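Local coordinates for protein putative sugar ABC transporter (Yersinia enterocolitica subsp. enterocolitica 8081, PDB 5ULB) that probably serves as the periplasmic sugar-binding component of an ABC transporter, holding methylthioribose-like sugars, here a methylseleno ribose analogue as both anomers, between its domains, at residues 190-204 and 219-232. Residues are numbered along the deposited sequence; the frame is centred on the assembly and turned at random.
Sequences TANKVGAVLAKYPKG and GAYKALQENGRTEI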
ATOM      1  N   THR A 190      -1.133  18.242   2.755  1.00 10.94           N
ATOM      2  CA  THR A 190      -0.241  18.291   1.574  1.00  9.52           C
ATOM      3  C   THR A 190      -0.626  19.444   0.707  1.00  9.92           C
ATOM      4  O   THR A 190       0.245  20.116   0.145  1.00 10.91           O
ATOM      5  CB  THR A 190      -0.179  16.907   0.900  1.00  9.85           C
ATOM      6  OG1 THR A 190       0.138  15.897   1.834  1.00 11.00           O
ATOM      7  CG2 THR A 190       0.827  16.933  -0.219  1.00 10.74           C
ATOM      8  N   ALA A 191      -1.938  19.614   0.473  1.00  9.98           N
ATOM      9  CA  ALA A 191      -2.368  20.687  -0.390  1.00 10.66           C
ATOM     10  C   ALA A 191      -1.894  22.064   0.120  1.00 10.32           C
ATOM     11  O   ALA A 191      -1.442  22.931  -0.638  1.00 11.10           O
ATOM     12  CB  ALA A 191      -3.885  20.740  -0.550  1.00 12.50           C
ATOM     13  N   ASN A 192      -1.983  22.231   1.431  1.00 11.18           N
ATOM     14  CA  ASN A 192      -1.500  23.519   1.996  1.00 11.81           C
ATOM     15  C   ASN A 192      -0.009  23.740   1.862  1.00 11.13           C
ATOM     16  O   ASN A 192       0.468  24.813   1.489  1.00 11.80           O
ATOM     17  CB  ASN A 192      -1.879  23.614   3.473  1.00 13.97           C
ATOM     18  CG  ASN A 192      -3.393  23.734   3.639  1.00 16.43           C
ATOM     19  OD1 ASN A 192      -4.107  24.263   2.785  1.00 17.66           O
ATOM     20  ND2 ASN A 192      -3.869  23.231   4.829  1.00 20.04           N
ATOM     21  N   LYS A 193       0.728  22.659   2.099  1.00 10.70           N
ATOM     22  CA  LYS A 193       2.164  22.702   1.986  0.58 11.80           C
ATOM     23  C   LYS A 193       2.621  22.912   0.539  1.00 11.37           C
ATOM     24  O   LYS A 193       3.522  23.713   0.270  1.00 11.49           O
ATOM     25  CB  LYS A 193       2.833  21.467   2.577  0.58 12.85           C
ATOM     26  CG  LYS A 193       2.762  21.470   4.073  0.58 14.21           C
ATOM     27  CD  LYS A 193       3.194  20.149   4.629  0.58 17.29           C
ATOM     28  CE  LYS A 193       3.175  20.224   6.099  0.58 19.80           C
ATOM     29  NZ  LYS A 193       3.488  18.881   6.786  0.58 20.40           N
ATOM     30  N   VAL A 194       1.967  22.236  -0.417  1.00 11.01           N
ATOM     31  CA  VAL A 194       2.291  22.441  -1.803  1.00  9.83           C
ATOM     32  C   VAL A 194       1.926  23.836  -2.229  1.00 10.85           C
ATOM     33  O   VAL A 194       2.664  24.475  -3.005  1.00 12.31           O
ATOM     34  CB  VAL A 194       1.670  21.329  -2.681  1.00 10.56           C
ATOM     35  CG1 VAL A 194       1.792  21.703  -4.148  1.00 12.46           C
ATOM     36  CG2 VAL A 194       2.261  19.950  -2.396  1.00 12.04           C
ATOM     37  N   GLY A 195       0.791  24.384  -1.723  1.00 11.57           N
ATOM     38  CA  GLY A 195       0.460  25.770  -2.077  1.00 12.38           C
ATOM     39  C   GLY A 195       1.571  26.743  -1.726  1.00 11.55           C
ATOM     40  O   GLY A 195       1.866  27.670  -2.508  1.00 13.73           O
ATOM     41  N   ALA A 196       2.219  26.561  -0.558  1.00 10.75           N
ATOM     42  CA  ALA A 196       3.279  27.468  -0.198  1.00 10.55           C
ATOM     43  C   ALA A 196       4.535  27.257  -1.070  1.00 12.09           C
ATOM     44  O   ALA A 196       5.214  28.244  -1.407  1.00 12.80           O
ATOM     45  CB  ALA A 196       3.636  27.293   1.295  1.00 12.89           C
ATOM     46  N   VAL A 197       4.835  26.012  -1.471  1.00 11.90           N
ATOM     47  CA  VAL A 197       5.985  25.745  -2.346  1.00 14.47           C
ATOM     48  C   VAL A 197       5.700  26.394  -3.725  1.00 13.34           C
ATOM     49  O   VAL A 197       6.613  26.990  -4.351  1.00 13.74           O
ATOM     50  CB  VAL A 197       6.265  24.249  -2.449  1.00 18.79           C
ATOM     51  CG1 VAL A 197       7.411  24.052  -3.389  1.00 25.53           C
ATOM     52  CG2 VAL A 197       6.759  23.809  -1.133  1.00 24.45           C
ATOM     53  N   LEU A 198       4.454  26.313  -4.203  1.00 12.15           N
ATOM     54  CA  LEU A 198       4.074  26.938  -5.474  1.00 12.12           C
ATOM     55  C   LEU A 198       4.286  28.466  -5.442  1.00 13.06           C
ATOM     56  O   LEU A 198       4.623  29.125  -6.449  1.00 14.07           O
ATOM     57  CB  LEU A 198       2.660  26.641  -5.795  1.00 11.70           C
ATOM     58  CG  LEU A 198       2.324  25.176  -6.099  1.00 12.99           C
ATOM     59  CD1 LEU A 198       0.821  24.986  -6.277  1.00 14.62           C
ATOM     60  CD2 LEU A 198       2.999  24.690  -7.386  1.00 15.69           C
ATOM     61  N   ALA A 199       4.098  29.039  -4.250  1.00 11.50           N
ATOM     62  CA  ALA A 199       4.321  30.491  -4.114  1.00 10.83           C
ATOM     63  C   ALA A 199       5.767  30.884  -4.115  1.00 10.84           C
ATOM     64  O   ALA A 199       6.129  31.999  -4.526  1.00 10.44           O
ATOM     65  CB  ALA A 199       3.650  30.952  -2.844  1.00 11.70           C
ATOM     66  N   LYS A 200       6.637  29.987  -3.631  1.00 11.31           N
ATOM     67  CA  LYS A 200       8.079  30.222  -3.652  1.00 10.92           C
ATOM     68  C   LYS A 200       8.699  30.043  -5.049  1.00 11.48           C
ATOM     69  O   LYS A 200       9.709  30.724  -5.350  1.00 13.40           O
ATOM     70  CB  LYS A 200       8.804  29.277  -2.679  1.00 15.15           C
ATOM     71  CG  LYS A 200       8.591  29.585  -1.254  1.00 14.58           C
ATOM     72  CD  LYS A 200       9.469  28.821  -0.255  1.00 14.78           C
ATOM     73  CE  LYS A 200       9.432  27.354  -0.484  1.00 18.10           C
ATOM     74  NZ  LYS A 200      10.293  26.750   0.552  1.00 17.52           N
ATOM     75  N   TYR A 201       8.044  29.207  -5.881  1.00 11.09           N
ATOM     76  CA  TYR A 201       8.588  28.881  -7.219  1.00 12.69           C
ATOM     77  C   TYR A 201       7.465  29.068  -8.230  1.00 12.89           C
ATOM     78  O   TYR A 201       6.685  28.158  -8.514  1.00 14.00           O
ATOM     79  CB  TYR A 201       9.021  27.399  -7.174  1.00 12.88           C
ATOM     80  CG  TYR A 201      10.128  27.056  -6.274  1.00 13.89           C
ATOM     81  CD1 TYR A 201      11.414  27.472  -6.560  1.00 16.72           C
ATOM     82  CD2 TYR A 201       9.918  26.405  -5.086  1.00 15.21           C
ATOM     83  CE1 TYR A 201      12.467  27.174  -5.673  1.00 18.38           C
ATOM     84  CE2 TYR A 201      10.955  26.029  -4.240  1.00 17.18           C
ATOM     85  CZ  TYR A 201      12.199  26.484  -4.497  1.00 17.97           C
ATOM     86  OH  TYR A 201      13.263  26.112  -3.675  1.00 25.49           O
ATOM     87  N   PRO A 202       7.340  30.316  -8.669  1.00 13.19           N
ATOM     88  CA  PRO A 202       6.213  30.666  -9.623  1.00 13.51           C
ATOM     89  C   PRO A 202       6.281  29.911 -10.954  1.00 12.18           C
ATOM     90  O   PRO A 202       7.268  29.203 -11.282  1.00 13.63           O
ATOM     91  CB  PRO A 202       6.365  32.132  -9.817  1.00 18.20           C
ATOM     92  CG  PRO A 202       7.142  32.634  -8.665  1.00 22.17           C
ATOM     93  CD  PRO A 202       8.138  31.502  -8.355  1.00 17.10           C
ATOM     94  N   LYS A 203       5.216  30.046 -11.698  1.00 14.17           N
ATOM     95  CA  LYS A 203       5.011  29.354 -12.965  1.00 13.83           C
ATOM     96  C   LYS A 203       6.272  29.450 -13.827  1.00 15.51           C
ATOM     97  O   LYS A 203       6.851  30.513 -14.106  1.00 16.73           O
ATOM     98  CB  LYS A 203       3.713  29.912 -13.654  1.00 19.32           C
ATOM     99  CG  LYS A 203       3.289  29.205 -14.857  1.00 19.06           C
ATOM    100  CD  LYS A 203       2.017  29.706 -15.450  1.00 26.98           C
ATOM    101  CE  LYS A 203       0.838  29.753 -14.483  1.00 33.00           C
ATOM    102  NZ  LYS A 203      -0.358  30.109 -15.315  1.00 45.59           N
ATOM    103  N   GLY A 204       6.776  28.257 -14.183  1.00 15.58           N
ATOM    104  CA  GLY A 204       8.053  28.106 -14.975  1.00 15.69           C
ATOM    105  C   GLY A 204       9.163  27.542 -14.139  1.00 16.38           C
ATOM    106  O   GLY A 204      10.175  27.068 -14.688  1.00 19.87           O
ATOM    107  N   GLY A 219      -3.380  15.459  -2.514  1.00  9.41           N
ATOM    108  CA  GLY A 219      -3.294  16.830  -2.028  1.00  9.59           C
ATOM    109  C   GLY A 219      -2.583  17.741  -2.967  1.00  8.77           C
ATOM    110  O   GLY A 219      -2.931  18.942  -3.182  1.00  9.70           O
ATOM    111  N   ALA A 220      -1.459  17.259  -3.576  1.00  9.75           N
ATOM    112  CA  ALA A 220      -0.786  18.096  -4.596  1.00  8.78           C
ATOM    113  C   ALA A 220      -1.688  18.412  -5.737  1.00  9.82           C
ATOM    114  O   ALA A 220      -1.637  19.542  -6.231  1.00  9.91           O
ATOM    115  CB  ALA A 220       0.450  17.392  -5.069  1.00  9.97           C
ATOM    116  N   TYR A 221      -2.462  17.471  -6.192  1.00  9.32           N
ATOM    117  CA  TYR A 221      -3.413  17.678  -7.274  1.00  9.31           C
ATOM    118  C   TYR A 221      -4.385  18.844  -6.982  1.00 10.10           C
ATOM    119  O   TYR A 221      -4.602  19.742  -7.767  1.00 10.06           O
ATOM    120  CB  TYR A 221      -4.186  16.403  -7.576  1.00 10.68           C
ATOM    121  CG  TYR A 221      -5.168  16.540  -8.698  1.00 10.91           C
ATOM    122  CD1 TYR A 221      -6.474  17.061  -8.477  1.00 13.33           C
ATOM    123  CD2 TYR A 221      -4.844  16.241  -9.997  1.00 12.76           C
ATOM    124  CE1 TYR A 221      -7.356  17.284  -9.474  1.00 16.93           C
ATOM    125  CE2 TYR A 221      -5.778  16.401 -11.010  1.00 15.39           C
ATOM    126  CZ  TYR A 221      -7.032  16.950 -10.759  1.00 14.92           C
ATOM    127  OH  TYR A 221      -7.858  17.145 -11.777  1.00 20.82           O
ATOM    128  N   LYS A 222      -4.945  18.764  -5.745  1.00  9.97           N
ATOM    129  CA  LYS A 222      -5.846  19.895  -5.329  1.00  9.96           C
ATOM    130  C   LYS A 222      -5.119  21.193  -5.347  1.00 10.18           C
ATOM    131  O   LYS A 222      -5.664  22.191  -5.839  1.00 11.49           O
ATOM    132  CB  LYS A 222      -6.361  19.566  -3.936  1.00 10.83           C
ATOM    133  CG  LYS A 222      -7.347  20.614  -3.363  1.00 14.40           C
ATOM    134  CD  LYS A 222      -7.756  20.205  -1.867  1.00 20.47           C
ATOM    135  CE  LYS A 222      -8.382  21.368  -1.049  1.00 32.60           C
ATOM    136  NZ  LYS A 222      -9.664  21.341  -1.630  1.00 43.64           N
ATOM    137  N   ALA A 223      -3.899  21.244  -4.838  1.00  9.57           N
ATOM    138  CA  ALA A 223      -3.177  22.487  -4.856  1.00 10.83           C
ATOM    139  C   ALA A 223      -2.926  22.955  -6.293  1.00  9.42           C
ATOM    140  O   ALA A 223      -3.026  24.173  -6.583  1.00 10.46           O
ATOM    141  CB  ALA A 223      -1.839  22.373  -4.145  1.00 11.28           C
ATOM    142  N   LEU A 224      -2.578  22.051  -7.181  1.00  9.27           N
ATOM    143  CA  LEU A 224      -2.333  22.502  -8.591  1.00  9.92           C
ATOM    144  C   LEU A 224      -3.577  23.091  -9.206  1.00 11.05           C
ATOM    145  O   LEU A 224      -3.557  24.104  -9.910  1.00 11.80           O
ATOM    146  CB  LEU A 224      -1.795  21.341  -9.480  1.00 11.00           C
ATOM    147  CG  LEU A 224      -0.443  20.744  -9.048  1.00 10.66           C
ATOM    148  CD1 LEU A 224      -0.006  19.724 -10.072  1.00 13.32           C
ATOM    149  CD2 LEU A 224       0.615  21.793  -8.913  1.00 11.44           C
ATOM    150  N   GLN A 225      -4.716  22.430  -9.006  1.00 11.13           N
ATOM    151  CA  GLN A 225      -5.971  22.949  -9.574  1.00 12.84           C
ATOM    152  C   GLN A 225      -6.310  24.284  -8.984  1.00 12.67           C
ATOM    153  O   GLN A 225      -6.600  25.238  -9.685  1.00 14.51           O
ATOM    154  CB  GLN A 225      -7.074  21.955  -9.358  1.00 11.93           C
ATOM    155  CG  GLN A 225      -7.029  20.745 -10.342  1.00 13.90           C
ATOM    156  CD  GLN A 225      -7.337  21.012 -11.837  1.00 17.06           C
ATOM    157  OE1 GLN A 225      -7.545  22.139 -12.232  1.00 18.84           O
ATOM    158  NE2 GLN A 225      -7.476  19.932 -12.627  1.00 17.72           N
ATOM    159  N   GLU A 226      -6.302  24.375  -7.632  1.00 11.43           N
ATOM    160  CA  GLU A 226      -6.817  25.582  -6.967  1.00 12.14           C
ATOM    161  C   GLU A 226      -5.919  26.777  -7.178  1.00 12.37           C
ATOM    162  O   GLU A 226      -6.381  27.903  -7.127  1.00 13.74           O
ATOM    163  CB  GLU A 226      -7.049  25.306  -5.487  1.00 13.24           C
ATOM    164  CG  GLU A 226      -8.168  24.412  -5.291  1.00 14.91           C
ATOM    165  CD  GLU A 226      -8.585  24.108  -3.889  1.00 17.33           C
ATOM    166  OE1 GLU A 226      -7.904  24.591  -2.987  1.00 17.00           O
ATOM    167  OE2 GLU A 226      -9.581  23.280  -3.680  1.00 21.97           O
ATOM    168  N   ASN A 227      -4.593  26.542  -7.341  1.00 10.95           N
ATOM    169  CA  ASN A 227      -3.641  27.596  -7.562  1.00 11.54           C
ATOM    170  C   ASN A 227      -3.374  27.897  -9.059  1.00 12.37           C
ATOM    171  O   ASN A 227      -2.507  28.703  -9.388  1.00 15.30           O
ATOM    172  CB  ASN A 227      -2.314  27.325  -6.868  1.00 12.05           C
ATOM    173  CG  ASN A 227      -2.399  27.368  -5.334  1.00 11.44           C
ATOM    174  OD1 ASN A 227      -2.398  28.488  -4.800  1.00 13.87           O
ATOM    175  ND2 ASN A 227      -2.573  26.247  -4.680  1.00 12.07           N
ATOM    176  N   GLY A 228      -4.063  27.206  -9.956  1.00 12.05           N
ATOM    177  CA  GLY A 228      -3.834  27.458 -11.419  1.00 13.39           C
ATOM    178  C   GLY A 228      -2.457  27.073 -11.885  1.00 12.47           C
ATOM    179  O   GLY A 228      -1.854  27.755 -12.720  1.00 15.58           O
ATOM    180  N   ARG A 229      -1.947  25.959 -11.378  1.00 11.35           N
ATOM    181  CA  ARG A 229      -0.593  25.470 -11.671  1.00 11.13           C
ATOM    182  C   ARG A 229      -0.584  24.101 -12.347  1.00 11.28           C
ATOM    183  O   ARG A 229       0.354  23.330 -12.114  1.00 12.40           O
ATOM    184  CB  ARG A 229       0.275  25.507 -10.449  1.00 11.88           C
ATOM    185  CG  ARG A 229       0.501  26.930  -9.928  1.00 12.05           C
ATOM    186  CD  ARG A 229       1.339  27.804 -10.835  1.00 12.40           C
ATOM    187  NE  ARG A 229       2.716  27.289 -10.991  1.00 11.99           N
ATOM    188  CZ  ARG A 229       3.706  27.504 -10.128  1.00 11.44           C
ATOM    189  NH1 ARG A 229       3.515  28.163  -9.021  1.00 12.61           N
ATOM    190  NH2 ARG A 229       4.932  26.984 -10.326  1.00 11.92           N
ATOM    191  N   THR A 230      -1.576  23.834 -13.166  1.00 11.53           N
ATOM    192  CA  THR A 230      -1.692  22.540 -13.809  1.00 12.51           C
ATOM    193  C   THR A 230      -0.724  22.327 -14.997  1.00 12.44           C
ATOM    194  O   THR A 230      -0.717  21.240 -15.569  1.00 14.89           O
ATOM    195  CB  THR A 230      -3.113  22.223 -14.245  1.00 13.91           C
ATOM    196  OG1 THR A 230      -3.579  23.131 -15.187  1.00 17.05           O
ATOM    197  CG2 THR A 230      -4.083  22.092 -13.064  1.00 15.20           C
ATOM    198  N   GLU A 231       0.142  23.295 -15.265  1.00 12.26           N
ATOM    199  CA  GLU A 231       1.259  23.018 -16.168  1.00 13.25           C
ATOM    200  C   GLU A 231       2.262  22.040 -15.545  1.00 13.38           C
ATOM    201  O   GLU A 231       3.031  21.457 -16.294  1.00 15.26           O
ATOM    202  CB  GLU A 231       1.974  24.328 -16.569  1.00 14.07           C
ATOM    203  CG  GLU A 231       2.908  24.984 -15.544  1.00 15.99           C
ATOM    204  CD  GLU A 231       2.282  25.662 -14.306  1.00 14.36           C
ATOM    205  OE1 GLU A 231       1.047  25.871 -14.302  1.00 15.90           O
ATOM    206  OE2 GLU A 231       3.070  25.901 -13.357  1.00 14.66           O
ATOM    207  N   ILE A 232       2.278  21.935 -14.223  1.00 10.98           N
ATOM    208  CA  ILE A 232       3.141  20.963 -13.509  1.00 10.37           C
ATOM    209  C   ILE A 232       2.553  19.638 -13.636  1.00 11.59           C
ATOM    210  O   ILE A 232       1.407  19.398 -13.328  1.00 13.41           O
ATOM    211  CB  ILE A 232       3.269  21.414 -12.024  1.00 10.58           C
ATOM    212  CG1 ILE A 232       3.862  22.798 -11.920  1.00 11.08           C
ATOM    213  CG2 ILE A 232       4.004  20.366 -11.243  1.00 11.05           C
ATOM    214  CD1 ILE A 232       3.825  23.379 -10.488  1.00 12.20           C
TER
HETATM  215  O   HOH W   1      -3.025  24.979  -1.943  1.00 14.56           O
HETATM  216  O   HOH W   2      -2.439  30.244 -13.430  1.00 32.87           O
HETATM  217  O   HOH W   3      -1.015  26.782 -15.767  1.00 34.55           O
HETATM  218  O   HOH W   4       5.669  25.816 -12.979  1.00 13.15           O
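Arg229 reaches from the loop behind helix 214-226 to the carbonyls of Leu198, in the last turn of helix 186-200, and Tyr201, just beyond it, a worked example of an arginine closing a helix C-terminus. Its NH1 and NH2 both meet Tyr201 O, NH2 at 2.8 Å and in the carbonyl plane, while NH1 also donates to Leu198 O at 3.0 Å through a bent bond. Bends at chi2 and chi3 (-68° and -63°) curl the chain and bring the guanidinium edge-on to Tyr201 O. Lys203 N sits 3.3 Å above the centre of one face, and Leu198 CD2 covers the rim of the other.

Leu198 also begins the apolar seam. CD2 presses on Ile232 CD1 at 3.5 Å, tighter than usual, and CD1 lies against Ala223 and Asn227 CB. Ala223 is a knob in the hole formed by Ala191, Val194, Gly195 and Leu198, and Ala191 and Gly219 bring the backbones close, their CA atoms 4.3 Å apart. The segments 190-200 and 219-226 cross at -48°.

In the second shell, Glu231 OE2 takes Arg229 NE on its syn lone pair at 2.8 Å, nearly straight and in the guanidinium plane, and a water joins the same oxygen to Arg229 NH2 and Gly204 N. Asn227 ND2 donates to Ala223 O and, through another water, reaches Ala191 O. The Schellman turn at Gly228 leads the chain into Arg229. On the side facing the sheet, Val194 and Ala220 pack on Leu148 of strand 143-148, as expected for neighbouring helices of a periplasmic binding protein's α/β domain.

The salt bridge to Glu231 probably offsets the cost of burying the charge, in-plane bonds from NE, NH1 and NH2 fix the guanidinium's rotation, and the helix C-terminus probably favours its positive charge.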